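Side-chain contacts in Glucose/sorbosone dehydrogenases (Escherichia coli K12, PDB 2G8S), which belongs to the glucose/sorbosone dehydrogenase family and folds as a beta-propeller of antiparallel sheets that carries a bound calcium ion: residues G39-W44 and I83-S88; H30-T35 and Y335-T340; K290-A295 and G315-D320. One frame throughout, in Å; residues are numbered along the deposited sequence. Where two conformers were deposited one is given.

Contact 1: G39-W44 and I83-S88; sequences GELRHW and IWLSYS
In L41 the CG atom lies anti to the backbone N (chi1 -178°), while CG1 of I83 stands between its own backbone N and carbonyl carbon (chi1 72°); these torsions leave the two side chains reaching toward each other tip to tip, with CD2 of L41 lying 3.9 Å from CD1 of I83. The other methyl of the same leucine, CD1, is turned to L85, whose CD2 is 4.5 Å away, a looser approach. One leucine thus spreads its two methyls over two residues on the same side of strand 82-90, and accordingly L41 gives up more surface than either partner.

No hydrogen bond joins the two segments. In the propeller they belong to successive sheets, 40-45 in the sheet of strands 20-25, 32-36, 40-45 and 49-50, and 82-90 in the next. The CA atoms of L41 and L85 are 9.7 Å apart, and side chains, not backbone bonds, join the two blades here. V71, on the strand paired with 82-90, touches both leucines; L33 lies against I83, and T35 is a neighbour of L41.

On the other side of strand 40-45, R42 grips E40 side-on. Its NE and NH2 both go to the single oxygen OE1 of E40, each at 2.9 Å; the acceptor lies in the guanidinium plane, yet both nitrogens arrive from one face of the carboxylate, about 45° out of its plane. NH1 of R42 is held separately by the carbonyl of S51. E40 also belongs, with G39, to a classic beta bulge, both residues facing L36.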
ATOM      1  N   GLY A  39      -0.590   8.740  14.117  1.00  9.41           N
ATOM      2  CA  GLY A  39      -1.305   7.770  14.946  1.00  9.84           C
ATOM      3  C   GLY A  39      -2.798   7.952  15.140  1.00  9.65           C
ATOM      4  O   GLY A  39      -3.400   7.234  15.941  1.00 10.90           O
ATOM      5  N   GLU A  40      -3.397   8.876  14.392  1.00  9.10           N
ATOM      6  CA  GLU A  40      -4.827   9.168  14.510  1.00  8.85           C
ATOM      7  C   GLU A  40      -5.633   8.580  13.362  1.00  8.46           C
ATOM      8  O   GLU A  40      -5.219   8.678  12.198  1.00  8.83           O
ATOM      9  CB  GLU A  40      -5.060  10.671  14.523  1.00  8.85           C
ATOM     10  CG  GLU A  40      -4.520  11.348  15.774  1.00 10.41           C
ATOM     11  CD  GLU A  40      -4.621  12.857  15.733  1.00 12.43           C
ATOM     12  OE1 GLU A  40      -5.042  13.433  14.703  1.00 12.04           O
ATOM     13  OE2 GLU A  40      -4.257  13.480  16.747  1.00 15.39           O
ATOM     14  N   LEU A  41      -6.775   7.986  13.710  1.00  7.75           N
ATOM     15  CA  LEU A  41      -7.797   7.565  12.743  1.00  7.94           C
ATOM     16  C   LEU A  41      -8.963   8.541  12.854  1.00  8.27           C
ATOM     17  O   LEU A  41      -9.475   8.775  13.942  1.00  9.42           O
ATOM     18  CB  LEU A  41      -8.263   6.134  13.033  1.00  7.74           C
ATOM     19  CG  LEU A  41      -9.310   5.500  12.096  1.00  7.35           C
ATOM     20  CD1 LEU A  41      -8.763   5.305  10.678  1.00  6.99           C
ATOM     21  CD2 LEU A  41      -9.810   4.176  12.641  1.00  8.17           C
ATOM     22  N   ARG A  42      -9.366   9.130  11.735  1.00  8.06           N
ATOM     23  CA  ARG A  42     -10.429  10.130  11.770  1.00  8.49           C
ATOM     24  C   ARG A  42     -11.479   9.828  10.717  1.00  8.65           C
ATOM     25  O   ARG A  42     -11.218   9.106   9.760  1.00  9.04           O
ATOM     26  CB  ARG A  42      -9.869  11.549  11.604  1.00  8.69           C
ATOM     27  CG  ARG A  42      -9.108  12.052  12.846  1.00  8.81           C
ATOM     28  CD  ARG A  42      -8.540  13.427  12.600  1.00  9.97           C
ATOM     29  NE  ARG A  42      -7.672  13.932  13.672  1.00 10.54           N
ATOM     30  CZ  ARG A  42      -7.938  15.003  14.420  1.00 12.30           C
ATOM     31  NH1 ARG A  42      -9.067  15.691  14.245  1.00 12.54           N
ATOM     32  NH2 ARG A  42      -7.064  15.395  15.337  1.00 12.86           N
ATOM     33  N   HIS A  43     -12.679  10.348  10.934  1.00  8.95           N
ATOM     34  CA  HIS A  43     -13.786  10.209   9.995  1.00  9.07           C
ATOM     35  C   HIS A  43     -14.022  11.545   9.303  1.00  9.44           C
ATOM     36  O   HIS A  43     -14.064  12.594   9.967  1.00  9.77           O
ATOM     37  CB  HIS A  43     -15.041   9.779  10.766  1.00  9.49           C
ATOM     38  CG  HIS A  43     -16.310   9.849   9.970  1.00 10.32           C
ATOM     39  ND1 HIS A  43     -17.371  10.655  10.329  1.00 11.54           N
ATOM     40  CD2 HIS A  43     -16.695   9.201   8.844  1.00 11.20           C
ATOM     41  CE1 HIS A  43     -18.356  10.498   9.460  1.00 10.75           C
ATOM     42  NE2 HIS A  43     -17.969   9.626   8.545  1.00 10.99           N
ATOM     43  N   TRP A  44     -14.143  11.515   7.977  1.00  9.71           N
ATOM     44  CA  TRP A  44     -14.534  12.694   7.211  1.00  9.36           C
ATOM     45  C   TRP A  44     -15.868  12.438   6.521  1.00  9.71           C
ATOM     46  O   TRP A  44     -16.090  11.354   5.987  1.00  9.13           O
ATOM     47  CB  TRP A  44     -13.473  13.060   6.164  1.00  9.46           C
ATOM     48  CG  TRP A  44     -13.841  14.314   5.427  1.00  9.17           C
ATOM     49  CD1 TRP A  44     -13.517  15.591   5.783  1.00  9.82           C
ATOM     50  CD2 TRP A  44     -14.641  14.416   4.238  1.00  9.57           C
ATOM     51  NE1 TRP A  44     -14.063  16.486   4.888  1.00 10.33           N
ATOM     52  CE2 TRP A  44     -14.756  15.792   3.933  1.00  9.85           C
ATOM     53  CE3 TRP A  44     -15.267  13.480   3.400  1.00  9.90           C
ATOM     54  CZ2 TRP A  44     -15.467  16.258   2.824  1.00 10.47           C
ATOM     55  CZ3 TRP A  44     -15.985  13.947   2.301  1.00 10.37           C
ATOM     56  CH2 TRP A  44     -16.076  15.326   2.026  1.00 10.08           C
ATOM     57  N   ILE A  83     -12.980  -3.532  10.762  1.00  7.83           N
ATOM     58  CA  ILE A  83     -11.978  -2.762  10.034  1.00  8.54           C
ATOM     59  C   ILE A  83     -10.586  -3.234  10.427  1.00  7.73           C
ATOM     60  O   ILE A  83     -10.349  -3.603  11.580  1.00  7.76           O
ATOM     61  CB  ILE A  83     -12.140  -1.223  10.188  1.00  9.36           C
ATOM     62  CG1 ILE A  83     -11.752  -0.735  11.579  1.00 10.83           C
ATOM     63  CG2 ILE A  83     -13.549  -0.788   9.804  1.00 10.70           C
ATOM     64  CD1 ILE A  83     -11.439   0.771  11.617  1.00 10.50           C
ATOM     65  N   TRP A  84      -9.704  -3.281   9.434  1.00  6.54           N
ATOM     66  CA  TRP A  84      -8.324  -3.708   9.618  1.00  6.20           C
ATOM     67  C   TRP A  84      -7.389  -2.510   9.562  1.00  6.17           C
ATOM     68  O   TRP A  84      -7.598  -1.587   8.764  1.00  6.84           O
ATOM     69  CB  TRP A  84      -7.932  -4.703   8.518  1.00  6.32           C
ATOM     70  CG  TRP A  84      -8.556  -6.063   8.654  1.00  6.53           C
ATOM     71  CD1 TRP A  84      -9.876  -6.400   8.472  1.00  6.68           C
ATOM     72  CD2 TRP A  84      -7.879  -7.273   9.011  1.00  5.79           C
ATOM     73  NE1 TRP A  84     -10.058  -7.751   8.695  1.00  7.26           N
ATOM     74  CE2 TRP A  84      -8.847  -8.312   9.025  1.00  6.98           C
ATOM     75  CE3 TRP A  84      -6.543  -7.585   9.314  1.00  6.60           C
ATOM     76  CZ2 TRP A  84      -8.510  -9.647   9.320  1.00  6.81           C
ATOM     77  CZ3 TRP A  84      -6.211  -8.901   9.620  1.00  7.55           C
ATOM     78  CH2 TRP A  84      -7.189  -9.917   9.618  1.00  7.08           C
ATOM     79  N   LEU A  85      -6.355  -2.527  10.401  1.00  5.73           N
ATOM     80  CA  LEU A  85      -5.330  -1.479  10.394  1.00  5.80           C
ATOM     81  C   LEU A  85      -3.945  -2.108  10.355  1.00  5.76           C
ATOM     82  O   LEU A  85      -3.722  -3.189  10.921  1.00  6.32           O
ATOM     83  CB  LEU A  85      -5.414  -0.593  11.646  1.00  6.07           C
ATOM     84  CG  LEU A  85      -6.725   0.153  11.928  1.00  6.58           C
ATOM     85  CD1 LEU A  85      -6.739   0.772  13.327  1.00  7.64           C
ATOM     86  CD2 LEU A  85      -6.949   1.243  10.876  1.00  8.46           C
ATOM     87  N   SER A  86      -3.013  -1.431   9.689  1.00  5.67           N
ATOM     88  CA  SER A  86      -1.611  -1.788   9.808  1.00  5.49           C
ATOM     89  C   SER A  86      -0.831  -0.604  10.366  1.00  5.61           C
ATOM     90  O   SER A  86      -1.240   0.545  10.235  1.00  6.07           O
ATOM     91  CB  SER A  86      -1.033  -2.220   8.457  1.00  5.16           C
ATOM     92  OG  SER A  86      -1.012  -1.147   7.527  1.00  5.51           O
ATOM     93  N   TYR A  87       0.292  -0.895  11.004  1.00  5.60           N
ATOM     94  CA  TYR A  87       1.061   0.140  11.692  1.00  6.02           C
ATOM     95  C   TYR A  87       2.462  -0.377  11.969  1.00  6.63           C
ATOM     96  O   TYR A  87       2.700  -1.574  11.884  1.00  6.54           O
ATOM     97  CB  TYR A  87       0.360   0.548  13.007  1.00  6.44           C
ATOM     98  CG  TYR A  87       0.175  -0.570  14.023  1.00  6.51           C
ATOM     99  CD1 TYR A  87       1.011  -0.659  15.140  1.00  7.28           C
ATOM    100  CD2 TYR A  87      -0.859  -1.514  13.894  1.00  7.21           C
ATOM    101  CE1 TYR A  87       0.848  -1.674  16.086  1.00  6.52           C
ATOM    102  CE2 TYR A  87      -1.029  -2.537  14.846  1.00  7.90           C
ATOM    103  CZ  TYR A  87      -0.163  -2.607  15.930  1.00  7.56           C
ATOM    104  OH  TYR A  87      -0.311  -3.597  16.878  1.00  9.35           O
ATOM    105  N   SER A  88       3.384   0.522  12.288  1.00  6.76           N
ATOM    106  CA  SER A  88       4.694   0.072  12.767  1.00  7.56           C
ATOM    107  C   SER A  88       4.689  -0.029  14.286  1.00  8.09           C
ATOM    108  O   SER A  88       4.060   0.777  14.975  1.00  7.78           O
ATOM    109  CB  SER A  88       5.811   0.987  12.272  1.00  7.89           C
ATOM    110  OG  SER A  88       5.526   2.342  12.527  1.00  9.85           O
TER

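Contact 2: H30-T35 and Y335-T340; sequences HGMLIT and YLYVLT. With EDO (1,2-ethanediol), chain L.
M32, a selenomethionine, brings its terminal methyl obliquely to the CD1-CE1 bond of the Y337 ring. CE lies 3.8 Å from CD1 of Y337 and 3.9 Å from CE1, so it meets that ring bond almost symmetrically. The chain of M32 gets there by a bend: CG stands between the backbone N and the carbonyl carbon (chi1 63°), and a turn about the last bond (chi3 73°) folds the methyl toward the tyrosine. A second conformer of M32 was deposited, which makes the exact place of this methyl less certain than that of the ring.

The hydroxyl end of Y337 is polar and tied elsewhere. Its OH is hydrogen-bonded to the carboxylate of D333, and it also accepts a bond from a 1,2-ethanediol whose O2, 3.0 Å from OH of Y337, lies in the ring plane at its edge. The diol, probably picked up from the crystallisation liquor, is held as well by NZ of K349.

Two residues further along each strand the pattern repeats with aliphatic groups alone. CG2 of I34, anti to its N, is 4.2 Å from CD2 of L339, and P20 touches both side chains. No hydrogen bond crosses; the CA atoms of I34 and L339 stand 9.2 Å apart.

F25 joins the layer, touching M32 and meeting the Y337 ring edge-to-face, while L347 packs on M32. Strand 336-340 lies between 325-330 and 345-352, and strand 32-36 between 20-25 and 40-45, so that this buried layer packs the blade completed by the N-terminal strand 8-17 against the blade of strands 20-25, 32-36, 40-45 and 49-50.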
ATOM      1  N   HIS A  30     -21.729   7.350   4.002  1.00 17.12           N
ATOM      2  CA  HIS A  30     -21.323   7.756   5.343  0.60 16.61           C
ATOM      3  C   HIS A  30     -19.918   8.373   5.385  1.00 15.91           C
ATOM      4  O   HIS A  30     -19.325   8.522   6.458  1.00 16.46           O
ATOM      5  CB  HIS A  30     -21.413   6.563   6.301  0.60 16.86           C
ATOM      6  CG  HIS A  30     -22.816   6.189   6.672  0.60 17.74           C
ATOM      7  ND1 HIS A  30     -23.643   5.471   5.836  0.60 18.40           N
ATOM      8  CD2 HIS A  30     -23.534   6.426   7.796  0.60 18.35           C
ATOM      9  CE1 HIS A  30     -24.812   5.287   6.424  0.60 18.44           C
ATOM     10  NE2 HIS A  30     -24.771   5.854   7.617  0.60 18.57           N
ATOM     11  N   GLY A  31     -19.385   8.736   4.224  1.00 14.28           N
ATOM     12  CA  GLY A  31     -18.081   9.396   4.174  1.00 13.12           C
ATOM     13  C   GLY A  31     -16.957   8.383   4.180  1.00 12.19           C
ATOM     14  O   GLY A  31     -17.074   7.315   3.567  1.00 11.62           O
HETATM   15  N   MSE A  32     -15.864   8.717   4.865  1.00 11.35           N
HETATM   16  CA  MSE A  32     -14.673   7.870   4.856  0.50 11.31           C
HETATM   17  C   MSE A  32     -13.843   7.967   6.126  1.00 10.91           C
HETATM   18  O   MSE A  32     -13.944   8.941   6.861  1.00 11.03           O
HETATM   19  CB  MSE A  32     -13.784   8.246   3.683  0.50 11.57           C
HETATM   20  CG  MSE A  32     -13.260   9.653   3.769  0.50 11.62           C
HETATM   21 SE   MSE A  32     -12.183  10.032   2.333  0.32 12.20          SE
HETATM   22  CE  MSE A  32     -13.563  10.184   0.910  0.50 11.49           C
ATOM     23  N   LEU A  33     -13.040   6.939   6.366  1.00  9.98           N
ATOM     24  CA  LEU A  33     -12.043   6.964   7.423  1.00  8.61           C
ATOM     25  C   LEU A  33     -10.709   7.319   6.777  1.00  8.19           C
ATOM     26  O   LEU A  33     -10.442   6.938   5.628  1.00  8.46           O
ATOM     27  CB  LEU A  33     -11.944   5.599   8.098  1.00  8.57           C
ATOM     28  CG  LEU A  33     -13.192   5.033   8.791  1.00 10.02           C
ATOM     29  CD1 LEU A  33     -12.894   3.646   9.328  1.00 12.45           C
ATOM     30  CD2 LEU A  33     -13.698   5.942   9.905  1.00 11.82           C
ATOM     31  N   ILE A  34      -9.878   8.055   7.511  1.00  7.16           N
ATOM     32  CA  ILE A  34      -8.549   8.433   7.044  1.00  7.20           C
ATOM     33  C   ILE A  34      -7.552   8.156   8.154  1.00  6.58           C
ATOM     34  O   ILE A  34      -7.795   8.521   9.303  1.00  7.43           O
ATOM     35  CB  ILE A  34      -8.472   9.948   6.675  1.00  6.91           C
ATOM     36  CG1 ILE A  34      -9.561  10.318   5.656  1.00  7.20           C
ATOM     37  CG2 ILE A  34      -7.082  10.311   6.147  1.00  8.18           C
ATOM     38  CD1 ILE A  34      -9.744  11.817   5.434  1.00  8.13           C
ATOM     39  N   THR A  35      -6.446   7.498   7.819  1.00  6.04           N
ATOM     40  CA  THR A  35      -5.357   7.352   8.780  1.00  6.19           C
ATOM     41  C   THR A  35      -4.397   8.519   8.646  1.00  6.79           C
ATOM     42  O   THR A  35      -4.082   8.941   7.538  1.00  6.51           O
ATOM     43  CB  THR A  35      -4.556   6.056   8.567  1.00  6.16           C
ATOM     44  OG1 THR A  35      -4.154   5.956   7.191  1.00  6.43           O
ATOM     45  CG2 THR A  35      -5.377   4.846   8.963  1.00  6.75           C
ATOM     46  N   TYR A 335     -15.398   8.919  -8.903  1.00  8.08           N
ATOM     47  CA  TYR A 335     -14.373   9.951  -8.818  1.00  7.93           C
ATOM     48  C   TYR A 335     -13.074   9.356  -8.285  1.00  8.08           C
ATOM     49  O   TYR A 335     -13.090   8.311  -7.629  1.00  8.36           O
ATOM     50  CB  TYR A 335     -14.845  11.086  -7.900  1.00  8.60           C
ATOM     51  CG  TYR A 335     -15.801  12.034  -8.581  1.00  9.70           C
ATOM     52  CD1 TYR A 335     -15.367  13.284  -9.049  1.00 10.07           C
ATOM     53  CD2 TYR A 335     -17.136  11.689  -8.749  1.00 10.52           C
ATOM     54  CE1 TYR A 335     -16.252  14.162  -9.697  1.00 10.81           C
ATOM     55  CE2 TYR A 335     -18.035  12.563  -9.390  1.00 11.46           C
ATOM     56  CZ  TYR A 335     -17.584  13.787  -9.851  1.00 10.99           C
ATOM     57  OH  TYR A 335     -18.476  14.634 -10.484  1.00 14.43           O
ATOM     58  N   LEU A 336     -11.960  10.025  -8.568  1.00  7.73           N
ATOM     59  CA  LEU A 336     -10.681   9.664  -7.962  1.00  8.66           C
ATOM     60  C   LEU A 336     -10.508  10.459  -6.680  1.00  7.86           C
ATOM     61  O   LEU A 336     -10.784  11.652  -6.655  1.00  8.69           O
ATOM     62  CB  LEU A 336      -9.536   9.979  -8.925  1.00  8.84           C
ATOM     63  CG  LEU A 336      -8.256   9.166  -8.805  1.00 11.72           C
ATOM     64  CD1 LEU A 336      -8.538   7.715  -9.243  1.00 12.58           C
ATOM     65  CD2 LEU A 336      -7.177   9.801  -9.688  1.00 11.46           C
ATOM     66  N   TYR A 337     -10.056   9.785  -5.624  1.00  7.01           N
ATOM     67  CA  TYR A 337      -9.788  10.421  -4.335  1.00  6.58           C
ATOM     68  C   TYR A 337      -8.302  10.311  -4.046  1.00  6.41           C
ATOM     69  O   TYR A 337      -7.712   9.248  -4.209  1.00  7.29           O
ATOM     70  CB  TYR A 337     -10.624   9.789  -3.224  1.00  7.39           C
ATOM     71  CG  TYR A 337     -12.083  10.167  -3.349  1.00  7.10           C
ATOM     72  CD1 TYR A 337     -12.621  11.219  -2.605  1.00  7.69           C
ATOM     73  CD2 TYR A 337     -12.922   9.499  -4.246  1.00  7.37           C
ATOM     74  CE1 TYR A 337     -13.950  11.582  -2.738  1.00  7.97           C
ATOM     75  CE2 TYR A 337     -14.273   9.863  -4.392  1.00  8.52           C
ATOM     76  CZ  TYR A 337     -14.774  10.904  -3.621  1.00  7.95           C
ATOM     77  OH  TYR A 337     -16.095  11.295  -3.731  1.00  9.43           O
ATOM     78  N   VAL A 338      -7.705  11.427  -3.640  1.00  5.90           N
ATOM     79  CA  VAL A 338      -6.249  11.518  -3.544  1.00  6.16           C
ATOM     80  C   VAL A 338      -5.856  12.100  -2.194  1.00  6.40           C
ATOM     81  O   VAL A 338      -6.453  13.072  -1.743  1.00  6.96           O
ATOM     82  CB  VAL A 338      -5.661  12.393  -4.697  1.00  6.51           C
ATOM     83  CG1 VAL A 338      -4.146  12.546  -4.584  1.00  6.95           C
ATOM     84  CG2 VAL A 338      -6.022  11.803  -6.060  1.00  6.48           C
ATOM     85  N   LEU A 339      -4.854  11.489  -1.562  1.00  5.95           N
ATOM     86  CA  LEU A 339      -4.282  12.003  -0.308  1.00  6.25           C
ATOM     87  C   LEU A 339      -2.854  12.439  -0.564  1.00  6.56           C
ATOM     88  O   LEU A 339      -2.082  11.721  -1.219  1.00  6.44           O
ATOM     89  CB  LEU A 339      -4.273  10.915   0.777  1.00  6.26           C
ATOM     90  CG  LEU A 339      -5.624  10.500   1.360  1.00  6.47           C
ATOM     91  CD1 LEU A 339      -5.436   9.243   2.182  1.00  7.21           C
ATOM     92  CD2 LEU A 339      -6.262  11.625   2.204  1.00  7.91           C
ATOM     93  N   THR A 340      -2.501  13.623  -0.070  1.00  7.06           N
ATOM     94  CA  THR A 340      -1.149  14.134  -0.254  1.00  7.80           C
ATOM     95  C   THR A 340      -0.277  13.881   0.979  1.00  8.71           C
ATOM     96  O   THR A 340      -0.786  13.831   2.106  1.00  8.62           O
ATOM     97  CB  THR A 340      -1.146  15.629  -0.608  1.00  7.85           C
ATOM     98  OG1 THR A 340      -1.551  16.399   0.529  1.00  7.37           O
ATOM     99  CG2 THR A 340      -2.084  15.897  -1.771  1.00  7.47           C
TER
HETATM  100  C1  EDO L3019     -18.503  15.218  -1.358  0.50 24.30           C
HETATM  101  O1  EDO L3019     -17.887  15.534  -2.610  0.50 24.02           O
HETATM  102  C2  EDO L3019     -18.367  13.728  -1.080  0.50 24.60           C
HETATM  103  O2  EDO L3019     -17.200  13.219  -1.734  0.50 24.23           O

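Contact 3: K290-A295 and G315-D320; sequences KLFIGA and GRILTD
I317 and F292, which give up the most surface here, meet near the ends of their side chains. CD1 of I317 stands 4.2 Å from CE1 of the F292 ring and approaches it obliquely. The isoleucine points at its partner from the backbone onward and runs out extended; the phenylalanine starts off to one side, and its ring carries CE1 within touching distance. W287 meets the F292 ring edge-to-face, and V303 touches it from the strand in between.

That intermediate strand explains the spacing. Residues 290-295 and 315-317 belong to one four-stranded antiparallel blade of the propeller, as its second and last strands, with 300-307 lying between them; the CA atoms of F292 and R316 are 9.3 Å apart, and no hydrogen bond passes directly from one segment to the other. Side chains reach across the middle strand instead, I317 and F292 on one face of the blade, R316 and A295 on the other.

On that second face, two successive turns (chi1 -54°, chi2 -63°) curl the chain of R316 so that NH1 comes 4.2 Å from CB of A295, a simple van der Waals touch. What holds the guanidinium is a set of acids: E313 forms a salt bridge with NE, while D298 and D300 both form salt bridges with NH1. The three carboxylates balance its charge and probably hold it beside the alanine, whose CB it meets obliquely. P271 touches A295 and R316 alike. Back on the first face, V8, on strand 8-17 of the adjoining sheet, and the preceding T7 lie against I317.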
ATOM      1  N   LYS A 290      -7.888   2.359 -17.032  1.00  5.95           N
ATOM      2  CA  LYS A 290      -6.712   3.096 -16.563  0.90  6.19           C
ATOM      3  C   LYS A 290      -6.297   2.667 -15.163  1.00  5.80           C
ATOM      4  O   LYS A 290      -7.101   2.123 -14.395  1.00  5.71           O
ATOM      5  CB  LYS A 290      -6.959   4.605 -16.551  0.90  6.84           C
ATOM      6  CG  LYS A 290      -7.347   5.222 -17.878  0.90  9.24           C
ATOM      7  CD  LYS A 290      -6.297   5.090 -18.945  0.90 11.55           C
ATOM      8  CE  LYS A 290      -6.807   5.689 -20.252  0.90 12.24           C
ATOM      9  NZ  LYS A 290      -5.889   5.328 -21.344  0.90 13.85           N
ATOM     10  N   LEU A 291      -5.035   2.924 -14.851  1.00  5.62           N
ATOM     11  CA  LEU A 291      -4.481   2.723 -13.529  1.00  5.96           C
ATOM     12  C   LEU A 291      -3.817   4.039 -13.131  1.00  5.62           C
ATOM     13  O   LEU A 291      -3.004   4.583 -13.890  1.00  6.40           O
ATOM     14  CB  LEU A 291      -3.438   1.608 -13.572  1.00  6.03           C
ATOM     15  CG  LEU A 291      -2.519   1.404 -12.367  1.00  6.19           C
ATOM     16  CD1 LEU A 291      -3.326   1.054 -11.119  1.00  6.37           C
ATOM     17  CD2 LEU A 291      -1.514   0.303 -12.709  1.00  6.93           C
ATOM     18  N   PHE A 292      -4.161   4.543 -11.948  1.00  5.53           N
ATOM     19  CA  PHE A 292      -3.650   5.816 -11.452  1.00  5.90           C
ATOM     20  C   PHE A 292      -2.731   5.520 -10.293  1.00  6.05           C
ATOM     21  O   PHE A 292      -3.123   4.805  -9.375  1.00  6.87           O
ATOM     22  CB  PHE A 292      -4.805   6.715 -10.990  1.00  5.73           C
ATOM     23  CG  PHE A 292      -5.695   7.158 -12.113  1.00  5.32           C
ATOM     24  CD1 PHE A 292      -5.444   8.361 -12.782  1.00  5.67           C
ATOM     25  CD2 PHE A 292      -6.769   6.364 -12.517  1.00  5.93           C
ATOM     26  CE1 PHE A 292      -6.240   8.775 -13.832  1.00  7.22           C
ATOM     27  CE2 PHE A 292      -7.589   6.774 -13.578  1.00  8.21           C
ATOM     28  CZ  PHE A 292      -7.326   7.977 -14.238  1.00  7.23           C
ATOM     29  N   ILE A 293      -1.506   6.043 -10.358  1.00  5.74           N
ATOM     30  CA  ILE A 293      -0.479   5.760  -9.350  1.00  6.35           C
ATOM     31  C   ILE A 293       0.086   7.052  -8.774  1.00  5.87           C
ATOM     32  O   ILE A 293       0.541   7.931  -9.513  1.00  5.59           O
ATOM     33  CB  ILE A 293       0.687   4.914  -9.935  1.00  6.20           C
ATOM     34  CG1 ILE A 293       0.142   3.676 -10.657  1.00  7.23           C
ATOM     35  CG2 ILE A 293       1.674   4.541  -8.827  1.00  7.16           C
ATOM     36  CD1 ILE A 293       1.233   2.752 -11.230  1.00  8.04           C
ATOM     37  N   GLY A 294       0.054   7.178  -7.450  1.00  5.29           N
ATOM     38  CA  GLY A 294       0.648   8.347  -6.821  1.00  5.06           C
ATOM     39  C   GLY A 294       2.156   8.365  -6.991  1.00  5.23           C
ATOM     40  O   GLY A 294       2.789   7.310  -7.101  1.00  5.39           O
ATOM     41  N   ALA A 295       2.727   9.568  -7.009  1.00  5.46           N
ATOM     42  CA  ALA A 295       4.168   9.733  -7.041  1.00  6.00           C
ATOM     43  C   ALA A 295       4.575  10.695  -5.931  1.00  6.31           C
ATOM     44  O   ALA A 295       4.180  11.875  -5.921  1.00  6.89           O
ATOM     45  CB  ALA A 295       4.619  10.232  -8.412  1.00  6.05           C
ATOM     46  N   GLY A 315       0.744   9.625 -19.116  1.00  8.11           N
ATOM     47  CA  GLY A 315       1.231  10.932 -18.699  1.00  7.81           C
ATOM     48  C   GLY A 315       0.952  11.168 -17.230  1.00  7.80           C
ATOM     49  O   GLY A 315       0.735  10.222 -16.475  1.00  7.95           O
ATOM     50  N   ARG A 316       0.985  12.437 -16.834  1.00  7.60           N
ATOM     51  CA  ARG A 316       0.869  12.838 -15.432  1.00  7.97           C
ATOM     52  C   ARG A 316      -0.234  13.857 -15.240  1.00  8.03           C
ATOM     53  O   ARG A 316      -0.512  14.666 -16.137  1.00  9.32           O
ATOM     54  CB  ARG A 316       2.179  13.464 -14.949  1.00  7.69           C
ATOM     55  CG  ARG A 316       3.428  12.610 -15.149  1.00  8.37           C
ATOM     56  CD  ARG A 316       3.369  11.305 -14.352  1.00  8.82           C
ATOM     57  NE  ARG A 316       4.591  10.518 -14.504  1.00  8.77           N
ATOM     58  CZ  ARG A 316       5.572  10.451 -13.609  1.00  8.93           C
ATOM     59  NH1 ARG A 316       5.500  11.125 -12.464  1.00  8.32           N
ATOM     60  NH2 ARG A 316       6.642   9.691 -13.859  1.00  9.37           N
ATOM     61  N   ILE A 317      -0.860  13.807 -14.066  1.00  7.45           N
ATOM     62  CA  ILE A 317      -1.830  14.816 -13.640  1.00  7.47           C
ATOM     63  C   ILE A 317      -1.469  15.319 -12.236  1.00  7.69           C
ATOM     64  O   ILE A 317      -0.719  14.665 -11.513  1.00  7.32           O
ATOM     65  CB  ILE A 317      -3.293  14.291 -13.706  1.00  6.91           C
ATOM     66  CG1 ILE A 317      -3.502  13.100 -12.763  1.00  7.17           C
ATOM     67  CG2 ILE A 317      -3.684  13.950 -15.165  1.00  7.61           C
ATOM     68  CD1 ILE A 317      -4.956  12.617 -12.652  1.00  7.91           C
ATOM     69  N   LEU A 318      -1.988  16.493 -11.874  1.00  7.74           N
ATOM     70  CA  LEU A 318      -1.735  17.142 -10.572  1.00  8.45           C
ATOM     71  C   LEU A 318      -0.325  17.724 -10.392  1.00  9.29           C
ATOM     72  O   LEU A 318      -0.014  18.276  -9.334  1.00  9.16           O
ATOM     73  CB  LEU A 318      -2.087  16.215  -9.391  1.00  8.18           C
ATOM     74  CG  LEU A 318      -3.474  15.571  -9.324  1.00  9.06           C
ATOM     75  CD1 LEU A 318      -3.613  14.726  -8.074  1.00 11.12           C
ATOM     76  CD2 LEU A 318      -4.552  16.620  -9.367  1.00 10.04           C
ATOM     77  N   THR A 319       0.514  17.643 -11.425  1.00 10.32           N
ATOM     78  CA  THR A 319       1.886  18.144 -11.314  1.00 11.18           C
ATOM     79  C   THR A 319       1.937  19.626 -10.948  1.00 11.72           C
ATOM     80  O   THR A 319       2.831  20.054 -10.216  1.00 12.61           O
ATOM     81  CB  THR A 319       2.690  17.916 -12.608  1.00 11.22           C
ATOM     82  OG1 THR A 319       2.426  16.600 -13.106  1.00 11.11           O
ATOM     83  CG2 THR A 319       4.185  18.057 -12.345  1.00 12.72           C
ATOM     84  N   ASP A 320       0.971  20.400 -11.435  1.00 12.03           N
ATOM     85  CA  ASP A 320       0.980  21.837 -11.149  1.00 12.61           C
ATOM     86  C   ASP A 320       0.685  22.213  -9.690  1.00 12.44           C
ATOM     87  O   ASP A 320       0.894  23.365  -9.294  1.00 13.44           O
ATOM     88  CB  ASP A 320       0.086  22.606 -12.134  1.00 13.27           C
ATOM     89  CG  ASP A 320      -1.382  22.198 -12.077  1.00 15.32           C
ATOM     90  OD1 ASP A 320      -1.763  21.302 -11.295  1.00 16.57           O
ATOM     91  OD2 ASP A 320      -2.176  22.790 -12.850  1.00 18.83           O
TER

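Overall arrangement
Contacts 1 and 2 sit on two sides of one blade: strands 40-45 and 32-36 are neighbours in its sheet, the centres of the two contacts are 12 Å apart, and they touch where NE2 of H43 lies 2.7 Å from O of H30, a probable hydrogen bond. Contact 2 joins segments 300 residues apart at their closest ends, and both other contacts fall within that span, contact 1 before contact 3. Contact 3 lies inside a single later blade, 16 Å from contact 2 between centres; L336 packs on F292 there. Contacts 1 and 3, 25 Å apart between centres, do not meet. Together they illustrate a propeller: cohesion within a blade, between successive blades and between the first and last blades.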